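Peptidoglycan hydrolase FlgJ (Sphingomonas sp. A1, PDB 3VWO) probably acts as a flagellum-specific muramidase, its C-terminal glycoside hydrolase family 73 domain opening the peptidoglycan layer so that the flagellar rod can be assembled across the periplasm. Local coordinates at residues D6-Q11 against Q93-Y98. Numbering follows the deposited sequence.
Sequences DATWPQ and QAFQDY
Helix 2-19 and helix 91-104 approach through one turn each, with the CA atoms of Q11 and F95 6.4 Å apart and no hydrogen bond joining the two segments. F95 makes the whole contact from its side. Its CB points at helix 2-19, and with chi1 at -82° CG stands anti to its own carbonyl carbon and the ring reaches over to that helix. There the backbone carbon C of Q11 lies 3.9 Å above one ring face, displaced toward the rim. The CB of Q11 comes to 3.6 Å from F95 CD2, while the glutamine chain bends at chi2 (76°); a long, flexible residue can thus lend its CB to the ring while its amide turns away. Farther out on the ring, T8 CB sits 3.9 Å from F95 CZ. Threonine suits this buried place because its hydroxyl bonds back to F4 O within its own helix. A12 and A15, one and two turns beyond T8, also touch the phenyl group, and F53 meets it nearly perpendicularly. The result is an aromatic knob, set among T8, Q11, A12 and A15, tying helix 2-19 to helix 91-104 in the helical core of this lysozyme-like glucosaminidase domain.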
loop_
_atom_site.group_PDB
_atom_site.type_symbol
_atom_site.label_atom_id
_atom_site.label_comp_id
_atom_site.label_asym_id
_atom_site.label_seq_id
_atom_site.Cartn_x
_atom_site.Cartn_y
_atom_site.Cartn_z
ATOM N N ASP A 6 -4.752 12.310 -7.407
ATOM C CA ASP A 6 -4.004 13.017 -8.445
ATOM C C ASP A 6 -2.500 12.807 -8.314
ATOM O O ASP A 6 -1.790 12.692 -9.313
ATOM C CB ASP A 6 -4.324 14.518 -8.430
ATOM C CG ASP A 6 -5.761 14.809 -8.801
ATOM O OD1 ASP A 6 -6.400 13.940 -9.433
ATOM O OD2 ASP A 6 -6.253 15.906 -8.465
ATOM N N ALA A 7 -2.016 12.748 -7.080
ATOM C CA ALA A 7 -0.587 12.589 -6.838
ATOM C C ALA A 7 -0.106 11.152 -7.037
ATOM O O ALA A 7 1.071 10.916 -7.307
ATOM C CB ALA A 7 -0.231 13.076 -5.435
ATOM N N THR A 8 -1.009 10.189 -6.902
ATOM C CA THR A 8 -0.580 8.796 -6.880
ATOM C C THR A 8 -0.879 8.033 -8.167
ATOM O O THR A 8 -0.120 7.138 -8.545
ATOM C CB THR A 8 -1.160 8.042 -5.667
ATOM O OG1 THR A 8 -2.591 8.074 -5.719
ATOM C CG2 THR A 8 -0.686 8.691 -4.372
ATOM N N TRP A 9 -1.968 8.387 -8.843
ATOM C CA TRP A 9 -2.393 7.605 -10.018
ATOM C C TRP A 9 -1.316 7.399 -11.100
ATOM O O TRP A 9 -1.126 6.271 -11.562
ATOM C CB TRP A 9 -3.700 8.131 -10.631
ATOM C CG TRP A 9 -4.400 7.096 -11.491
ATOM C CD1 TRP A 9 -5.357 6.208 -11.089
ATOM C CD2 TRP A 9 -4.179 6.838 -12.886
ATOM N NE1 TRP A 9 -5.751 5.418 -12.145
ATOM C CE2 TRP A 9 -5.042 5.787 -13.259
ATOM C CE3 TRP A 9 -3.339 7.396 -13.854
ATOM C CZ2 TRP A 9 -5.087 5.282 -14.558
ATOM C CZ3 TRP A 9 -3.386 6.896 -15.142
ATOM C CH2 TRP A 9 -4.253 5.848 -15.483
ATOM N N PRO A 10 -0.616 8.474 -11.513
ATOM C CA PRO A 10 0.440 8.279 -12.518
ATOM C C PRO A 10 1.490 7.247 -12.106
ATOM O O PRO A 10 1.819 6.363 -12.894
ATOM C CB PRO A 10 1.084 9.662 -12.610
ATOM C CG PRO A 10 -0.007 10.590 -12.282
ATOM C CD PRO A 10 -0.822 9.906 -11.224
ATOM N N GLN A 11 1.997 7.354 -10.882
ATOM C CA GLN A 11 2.983 6.397 -10.380
ATOM C C GLN A 11 2.369 5.022 -10.133
ATOM O O GLN A 11 3.049 3.997 -10.229
ATOM C CB GLN A 11 3.636 6.926 -9.102
ATOM C CG GLN A 11 4.489 8.174 -9.305
ATOM C CD GLN A 11 3.668 9.438 -9.478
ATOM O OE1 GLN A 11 2.469 9.457 -9.202
ATOM N NE2 GLN A 11 4.313 10.503 -9.943
ATOM N N GLN A 93 9.269 6.050 -6.600
ATOM C CA GLN A 93 10.167 5.099 -5.965
ATOM C C GLN A 93 9.401 4.158 -5.031
ATOM O O GLN A 93 9.699 2.963 -4.965
ATOM C CB GLN A 93 11.258 5.853 -5.203
ATOM C CG GLN A 93 12.427 4.997 -4.787
ATOM C CD GLN A 93 13.606 5.825 -4.330
ATOM O OE1 GLN A 93 13.595 6.387 -3.237
ATOM N NE2 GLN A 93 14.629 5.914 -5.174
ATOM N N ALA A 94 8.418 4.703 -4.314
ATOM C CA ALA A 94 7.587 3.910 -3.410
ATOM C C ALA A 94 6.790 2.838 -4.167
ATOM O O ALA A 94 6.770 1.661 -3.787
ATOM C CB ALA A 94 6.639 4.812 -2.654
ATOM N N PHE A 95 6.125 3.254 -5.235
ATOM C CA PHE A 95 5.340 2.312 -6.040
ATOM C C PHE A 95 6.215 1.240 -6.695
ATOM O O PHE A 95 5.835 0.071 -6.737
ATOM C CB PHE A 95 4.506 3.049 -7.096
ATOM C CG PHE A 95 3.215 3.616 -6.562
ATOM C CD1 PHE A 95 2.091 2.820 -6.446
ATOM C CD2 PHE A 95 3.130 4.947 -6.179
ATOM C CE1 PHE A 95 0.902 3.334 -5.961
ATOM C CE2 PHE A 95 1.944 5.470 -5.690
ATOM C CZ PHE A 95 0.829 4.660 -5.581
ATOM N N GLN A 96 7.384 1.634 -7.194
ATOM C CA GLN A 96 8.315 0.682 -7.797
ATOM C C GLN A 96 8.824 -0.329 -6.775
ATOM O O GLN A 96 9.012 -1.504 -7.094
ATOM C CB GLN A 96 9.500 1.408 -8.436
ATOM C CG GLN A 96 9.137 2.280 -9.626
ATOM C CD GLN A 96 9.182 1.532 -10.943
ATOM O OE1 GLN A 96 9.086 0.303 -10.981
ATOM N NE2 GLN A 96 9.336 2.272 -12.035
ATOM N N ASP A 97 9.073 0.129 -5.551
ATOM C CA ASP A 97 9.513 -0.786 -4.509
ATOM C C ASP A 97 8.398 -1.771 -4.168
ATOM O O ASP A 97 8.651 -2.964 -3.969
ATOM C CB ASP A 97 9.999 -0.029 -3.261
ATOM C CG ASP A 97 10.849 -0.902 -2.352
ATOM O OD1 ASP A 97 11.590 -1.755 -2.883
ATOM O OD2 ASP A 97 10.778 -0.746 -1.114
ATOM N N TYR A 98 7.158 -1.282 -4.127
ATOM C CA TYR A 98 6.003 -2.144 -3.859
ATOM C C TYR A 98 5.862 -3.225 -4.934
ATOM O O TYR A 98 5.649 -4.397 -4.618
ATOM C CB TYR A 98 4.714 -1.320 -3.762
ATOM C CG TYR A 98 3.433 -2.142 -3.775
ATOM C CD1 TYR A 98 2.900 -2.663 -2.601
ATOM C CD2 TYR A 98 2.756 -2.386 -4.963
ATOM C CE1 TYR A 98 1.724 -3.411 -2.615
ATOM C CE2 TYR A 98 1.591 -3.131 -4.986
ATOM C CZ TYR A 98 1.077 -3.636 -3.811
ATOM O OH TYR A 98 -0.086 -4.371 -3.846
#